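Local coordinates for Zn-dependent hydrolase of metallo-beta-lactamase superfamily TM0207 (Thermotoga maritima, PDB 1VJN), which is a putative zinc-dependent hydrolase of the metallo-beta-lactamase superfamily, whose substrate is not established, at residues A24-E28 with G29-V33; Y81-G85 with V86-G90. One frame throughout, in Å; residues are numbered along the deposited sequence.

Interaction 1. Residues A24-E28 with G29-V33; sequences ALEME and GKTIV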
ATOM      1  N   ALA A  24      -4.936  -7.583  -0.699  1.00 18.14           N
ATOM      2  CA  ALA A  24      -5.604  -7.914  -1.968  1.00 18.21           C
ATOM      3  C   ALA A  24      -6.461  -6.722  -2.318  1.00 20.28           C
ATOM      4  O   ALA A  24      -7.283  -6.260  -1.492  1.00 20.79           O
ATOM      5  CB  ALA A  24      -6.449  -9.205  -1.891  1.00 19.19           C
ATOM      6  N   LEU A  25      -6.221  -6.195  -3.521  1.00 19.17           N
ATOM      7  CA  LEU A  25      -7.048  -5.148  -4.149  1.00 21.08           C
ATOM      8  C   LEU A  25      -7.894  -5.740  -5.249  1.00 19.35           C
ATOM      9  O   LEU A  25      -7.375  -6.345  -6.187  1.00 20.33           O
ATOM     10  CB  LEU A  25      -6.165  -4.051  -4.773  1.00 18.76           C
ATOM     11  CG  LEU A  25      -5.024  -3.541  -3.929  1.00 29.83           C
ATOM     12  CD1 LEU A  25      -4.156  -2.586  -4.756  1.00 35.80           C
ATOM     13  CD2 LEU A  25      -5.565  -2.867  -2.699  1.00 37.31           C
ATOM     14  N   GLU A  26      -9.194  -5.556  -5.158  1.00 23.51           N
ATOM     15  CA  GLU A  26     -10.093  -5.958  -6.216  1.00 26.10           C
ATOM     16  C   GLU A  26     -10.697  -4.755  -6.944  1.00 30.64           C
ATOM     17  O   GLU A  26     -11.319  -3.881  -6.338  1.00 26.83           O
ATOM     18  CB  GLU A  26     -11.187  -6.829  -5.665  1.00 27.01           C
ATOM     19  CG  GLU A  26     -10.655  -8.088  -5.026  1.00 27.54           C
ATOM     20  CD  GLU A  26     -11.700  -8.825  -4.212  1.00 47.49           C
ATOM     21  OE1 GLU A  26     -12.821  -9.068  -4.729  1.00 57.92           O
ATOM     22  OE2 GLU A  26     -11.392  -9.175  -3.055  1.00 55.12           O
HETATM   23  N   MSE A  27     -10.484  -4.728  -8.250  1.00 34.28           N
HETATM   24  CA  MSE A  27     -10.948  -3.667  -9.121  1.00 44.28           C
HETATM   25  C   MSE A  27     -11.005  -4.224 -10.550  1.00 39.04           C
HETATM   26  O   MSE A  27     -10.069  -4.884 -10.992  1.00 35.09           O
HETATM   27  CB  MSE A  27     -10.007  -2.449  -9.050  1.00 43.62           C
HETATM   28  CG  MSE A  27      -8.499  -2.771  -9.153  1.00 54.03           C
HETATM   29 SE   MSE A  27      -7.244  -1.160  -9.173  1.00 72.29          SE
HETATM   30  CE  MSE A  27      -8.381   0.266  -8.219  1.00 66.09           C
ATOM     31  N   GLU A  28     -12.115  -3.974 -11.245  1.00 39.54           N
ATOM     32  CA  GLU A  28     -12.291  -4.370 -12.652  1.00 38.60           C
ATOM     33  C   GLU A  28     -12.466  -5.880 -12.834  1.00 36.50           C
ATOM     34  O   GLU A  28     -12.073  -6.403 -13.868  1.00 37.78           O
ATOM     35  CB  GLU A  28     -11.092  -3.925 -13.511  1.00 40.37           C
ATOM     36  CG  GLU A  28     -10.585  -2.507 -13.267  1.00 44.07           C
ATOM     37  CD  GLU A  28     -11.458  -1.453 -13.914  1.00 55.42           C
ATOM     38  OE1 GLU A  28     -12.335  -1.804 -14.744  1.00 53.52           O
ATOM     39  OE2 GLU A  28     -11.262  -0.266 -13.578  1.00 61.42           O
ATOM     40  N   GLY A  29     -13.047  -6.578 -11.856  1.00 34.64           N
ATOM     41  CA  GLY A  29     -13.094  -8.050 -11.873  1.00 31.92           C
ATOM     42  C   GLY A  29     -11.695  -8.684 -11.847  1.00 30.58           C
ATOM     43  O   GLY A  29     -11.511  -9.790 -12.333  1.00 31.63           O
ATOM     44  N   LYS A  30     -10.692  -7.966 -11.324  1.00 27.07           N
ATOM     45  CA  LYS A  30      -9.343  -8.494 -11.210  1.00 27.10           C
ATOM     46  C   LYS A  30      -8.879  -8.338  -9.779  1.00 25.59           C
ATOM     47  O   LYS A  30      -9.433  -7.552  -9.048  1.00 24.48           O
ATOM     48  CB  LYS A  30      -8.370  -7.760 -12.135  1.00 30.75           C
ATOM     49  CG  LYS A  30      -8.711  -7.876 -13.631  1.00 33.95           C
ATOM     50  CD  LYS A  30      -8.823  -9.353 -14.100  1.00 39.49           C
ATOM     51  CE  LYS A  30      -9.308  -9.486 -15.566  1.00 38.24           C
ATOM     52  NZ  LYS A  30     -10.390 -10.516 -15.709  1.00 35.27           N
ATOM     53  N   THR A  31      -7.839  -9.072  -9.423  1.00 24.30           N
ATOM     54  CA  THR A  31      -7.279  -9.075  -8.100  1.00 22.27           C
ATOM     55  C   THR A  31      -5.807  -8.875  -8.156  1.00 18.78           C
ATOM     56  O   THR A  31      -5.090  -9.559  -8.871  1.00 16.87           O
ATOM     57  CB  THR A  31      -7.599 -10.443  -7.416  1.00 25.41           C
ATOM     58  OG1 THR A  31      -8.997 -10.529  -7.176  1.00 21.86           O
ATOM     59  CG2 THR A  31      -6.986 -10.539  -6.034  1.00 25.93           C
ATOM     60  N   ILE A  32      -5.340  -7.909  -7.381  1.00 19.58           N
ATOM     61  CA  ILE A  32      -3.908  -7.646  -7.229  1.00 18.94           C
ATOM     62  C   ILE A  32      -3.519  -7.979  -5.793  1.00 19.14           C
ATOM     63  O   ILE A  32      -4.235  -7.600  -4.861  1.00 18.92           O
ATOM     64  CB  ILE A  32      -3.636  -6.175  -7.491  1.00 17.57           C
ATOM     65  CG1 ILE A  32      -4.009  -5.820  -8.937  1.00 24.56           C
ATOM     66  CG2 ILE A  32      -2.215  -5.865  -7.249  1.00 20.14           C
ATOM     67  CD1 ILE A  32      -4.440  -4.408  -9.126  1.00 33.94           C
ATOM     68  N   VAL A  33      -2.436  -8.716  -5.614  1.00 16.52           N
ATOM     69  CA  VAL A  33      -1.881  -8.971  -4.290  1.00 18.84           C
ATOM     70  C   VAL A  33      -0.494  -8.311  -4.171  1.00 18.08           C
ATOM     71  O   VAL A  33       0.397  -8.509  -5.013  1.00 17.22           O
ATOM     72  CB  VAL A  33      -1.838 -10.474  -3.946  1.00 17.26           C
ATOM     73  CG1 VAL A  33      -1.263 -10.690  -2.492  1.00 24.00           C
ATOM     74  CG2 VAL A  33      -3.221 -11.086  -4.047  1.00 23.47           C
TER
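Leu25 and Ile32 form an antiparallel hydrogen-bonded pair, and the strand segments 24-27 and 30-33 run at 157° to each other. Leu25 N reaches Ile32 O at 2.8 Å, and Ile32 N reaches Leu25 O at the same 2.8 Å. Glu28 and Gly29 make the reversal, both with positive phi. The backbone N of Glu28 is hydrogen-bonded to Glu114 OE2. Leu25, Met27 (a selenomethionine) and Ile32 share one face of the ribbon. There the CB atoms of Leu25 and Ile32 lie 4.3 Å apart. The selenium of Met27 comes to 4.3 Å from Ile32 CD1. Phe111 of strand 105-113 touches all three side chains. On the other face Glu26 and Thr31 run next to each other. Thr31 turns OG1 to the side beside its own backbone N (chi1 -68°), and there OG1 meets Glu26 CG at 3.7 Å. Further along this face, Ala24 CB touches Val33 CG2 at 4.3 Å. Strand 13-19 flanks one edge of the pair, and Val52 binds the backbone of Thr31 and Val33 at the other. This is a tight beta hairpin within one mixed sheet of the metallo-hydrolase/oxidoreductase fold, with its apolar face turned to the second sheet.

Interaction 2. Residues Y81-G85 with V86-G90; sequences YTVNG and VKIKG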
ATOM      1  N   TYR A  81       2.962  -0.870 -16.808  1.00 23.81           N
ATOM      2  CA  TYR A  81       2.408  -2.125 -17.214  1.00 24.47           C
ATOM      3  C   TYR A  81       0.899  -2.017 -17.302  1.00 26.58           C
ATOM      4  O   TYR A  81       0.256  -1.178 -16.670  1.00 23.34           O
ATOM      5  CB  TYR A  81       2.739  -3.209 -16.192  1.00 25.96           C
ATOM      6  CG  TYR A  81       4.175  -3.229 -15.745  1.00 28.59           C
ATOM      7  CD1 TYR A  81       4.633  -2.392 -14.717  1.00 26.74           C
ATOM      8  CD2 TYR A  81       5.080  -4.105 -16.335  1.00 34.98           C
ATOM      9  CE1 TYR A  81       5.965  -2.442 -14.314  1.00 20.14           C
ATOM     10  CE2 TYR A  81       6.394  -4.153 -15.939  1.00 31.00           C
ATOM     11  CZ  TYR A  81       6.832  -3.328 -14.932  1.00 26.01           C
ATOM     12  OH  TYR A  81       8.139  -3.427 -14.558  1.00 28.67           O
ATOM     13  N   THR A  82       0.334  -2.920 -18.073  1.00 30.07           N
ATOM     14  CA  THR A  82      -1.084  -2.997 -18.214  1.00 32.27           C
ATOM     15  C   THR A  82      -1.386  -4.473 -18.148  1.00 34.61           C
ATOM     16  O   THR A  82      -0.948  -5.259 -18.985  1.00 34.84           O
ATOM     17  CB  THR A  82      -1.493  -2.373 -19.543  1.00 33.06           C
ATOM     18  OG1 THR A  82      -1.482  -0.953 -19.396  1.00 35.71           O
ATOM     19  CG2 THR A  82      -2.951  -2.697 -19.893  1.00 35.31           C
ATOM     20  N   VAL A  83      -2.095  -4.858 -17.112  1.00 38.62           N
ATOM     21  CA  VAL A  83      -2.332  -6.247 -16.900  1.00 41.52           C
ATOM     22  C   VAL A  83      -3.806  -6.372 -16.665  1.00 41.61           C
ATOM     23  O   VAL A  83      -4.317  -5.892 -15.651  1.00 38.99           O
ATOM     24  CB  VAL A  83      -1.503  -6.787 -15.715  1.00 42.98           C
ATOM     25  CG1 VAL A  83      -1.882  -8.237 -15.432  1.00 49.07           C
ATOM     26  CG2 VAL A  83      -0.000  -6.669 -16.008  1.00 44.48           C
ATOM     27  N   ASN A  84      -4.491  -6.968 -17.649  1.00 43.71           N
ATOM     28  CA  ASN A  84      -5.904  -7.301 -17.523  1.00 46.23           C
ATOM     29  C   ASN A  84      -6.807  -6.062 -17.354  1.00 46.32           C
ATOM     30  O   ASN A  84      -7.773  -6.078 -16.567  1.00 47.52           O
ATOM     31  CB  ASN A  84      -6.095  -8.316 -16.360  1.00 47.87           C
ATOM     32  CG  ASN A  84      -5.315  -9.651 -16.585  1.00 53.05           C
ATOM     33  OD1 ASN A  84      -4.415 -10.021 -15.803  1.00 52.62           O
ATOM     34  ND2 ASN A  84      -5.668 -10.363 -17.652  1.00 51.30           N
ATOM     35  N   GLY A  85      -6.492  -5.000 -18.099  1.00 45.88           N
ATOM     36  CA  GLY A  85      -7.257  -3.748 -18.049  1.00 45.35           C
ATOM     37  C   GLY A  85      -7.000  -2.868 -16.826  1.00 45.28           C
ATOM     38  O   GLY A  85      -7.716  -1.879 -16.602  1.00 46.21           O
ATOM     39  N   VAL A  86      -6.003  -3.221 -16.010  1.00 43.36           N
ATOM     40  CA  VAL A  86      -5.544  -2.335 -14.924  1.00 39.11           C
ATOM     41  C   VAL A  86      -4.178  -1.803 -15.318  1.00 32.60           C
ATOM     42  O   VAL A  86      -3.320  -2.570 -15.753  1.00 31.49           O
ATOM     43  CB  VAL A  86      -5.519  -3.056 -13.558  1.00 41.22           C
ATOM     44  CG1 VAL A  86      -4.775  -2.258 -12.496  1.00 38.52           C
ATOM     45  CG2 VAL A  86      -6.958  -3.304 -13.086  1.00 44.44           C
ATOM     46  N   LYS A  87      -4.016  -0.482 -15.223  1.00 28.50           N
ATOM     47  CA  LYS A  87      -2.724   0.174 -15.424  1.00 26.80           C
ATOM     48  C   LYS A  87      -1.918   0.129 -14.111  1.00 24.42           C
ATOM     49  O   LYS A  87      -2.401   0.539 -13.041  1.00 20.73           O
ATOM     50  CB  LYS A  87      -2.907   1.625 -15.869  1.00 28.70           C
ATOM     51  CG  LYS A  87      -3.327   1.797 -17.321  1.00 34.90           C
ATOM     52  CD  LYS A  87      -4.057   3.133 -17.582  1.00 44.06           C
ATOM     53  CE  LYS A  87      -3.270   4.383 -17.058  1.00 51.04           C
ATOM     54  NZ  LYS A  87      -3.758   5.698 -17.651  1.00 51.40           N
ATOM     55  N   ILE A  88      -0.714  -0.412 -14.190  1.00 21.21           N
ATOM     56  CA  ILE A  88       0.174  -0.449 -13.058  1.00 19.94           C
ATOM     57  C   ILE A  88       1.488   0.221 -13.375  1.00 19.11           C
ATOM     58  O   ILE A  88       2.073   0.033 -14.460  1.00 20.36           O
ATOM     59  CB  ILE A  88       0.454  -1.886 -12.635  1.00 19.96           C
ATOM     60  CG1 ILE A  88      -0.849  -2.632 -12.295  1.00 26.44           C
ATOM     61  CG2 ILE A  88       1.359  -1.899 -11.481  1.00 18.89           C
ATOM     62  CD1 ILE A  88      -0.788  -4.070 -12.638  1.00 30.38           C
ATOM     63  N   LYS A  89       1.983   0.938 -12.393  1.00 20.05           N
ATOM     64  CA  LYS A  89       3.206   1.672 -12.532  1.00 22.27           C
ATOM     65  C   LYS A  89       4.081   1.427 -11.324  1.00 20.08           C
ATOM     66  O   LYS A  89       3.622   1.573 -10.194  1.00 18.98           O
ATOM     67  CB  LYS A  89       2.872   3.157 -12.684  1.00 24.45           C
ATOM     68  CG  LYS A  89       4.110   4.055 -12.827  1.00 33.73           C
ATOM     69  CD  LYS A  89       3.769   5.527 -13.140  1.00 31.89           C
ATOM     70  CE  LYS A  89       5.006   6.204 -13.736  1.00 43.73           C
ATOM     71  NZ  LYS A  89       4.858   7.685 -14.067  1.00 42.95           N
ATOM     72  N   GLY A  90       5.339   1.073 -11.563  1.00 19.76           N
ATOM     73  CA  GLY A  90       6.344   0.877 -10.526  1.00 18.03           C
ATOM     74  C   GLY A  90       7.375   1.990 -10.525  1.00 20.31           C
ATOM     75  O   GLY A  90       7.945   2.310 -11.581  1.00 16.88           O
TER
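A two-residue beta hairpin with a type I' turn from Val83 to Val86 joins strands 79-83 and 86-95. Asn84 and Gly85 occupy its corners, both with positive phi. Val83 and Val86 close the turn through two backbone bonds. Val83 N to Val86 O is 2.9 Å. The return bond, Val86 N to Val83 O, is longer at 3.2 Å. Tyr81 and Ile88 form the next hydrogen-bonded pair, with Tyr81 N 2.7 Å from Ile88 O. The same carbonyl oxygen comes up to the rim of the Tyr81 ring, close to the ring plane and 3.5 Å from CD1. The ring takes this place because CG stands beside the tyrosine's own backbone N (chi1 -46°). Its hydroxyl is hydrogen-bonded to Arg77 O. Strand 79-83 is an outermost strand of the chain's larger mixed sheet, part of the metallo-hydrolase/oxidoreductase fold, and strand 86-95 lies between it and strand 105-113. Tyr81, Val83, Val86 and Ile88 face the other sheet. Ile88 sends CD1 to 4.2 Å from Val83 CB, and both side chains also touch Val52. On the opposite face Thr82 and Lys87 stand next to each other. Thr82 OG1 is 3.9 Å from Lys87 CG, and the lysine's NZ makes a long, weak ion pair with Glu112.

Interaction 1 and interaction 2 are two hairpins in series along the chain, one in each of its two mixed sheets. Their centres are about 11 Å apart, and their apolar faces meet between the sheets. Ile32 CD1 packs 4.0 Å from Val86 CG1. Glu28 CG lies 3.7 Å from Val86 CG2, so Val86 is touched by both the turn and the second strand of the first hairpin. Near the second turn, Lys30 CE rests 3.5 Å from Asn84 CB. Strand 52-54 adds a further tie, since Val52 contacts both hairpins. The contacts thus join the two sheets at the core of the family's alpha-beta/beta-alpha sandwich.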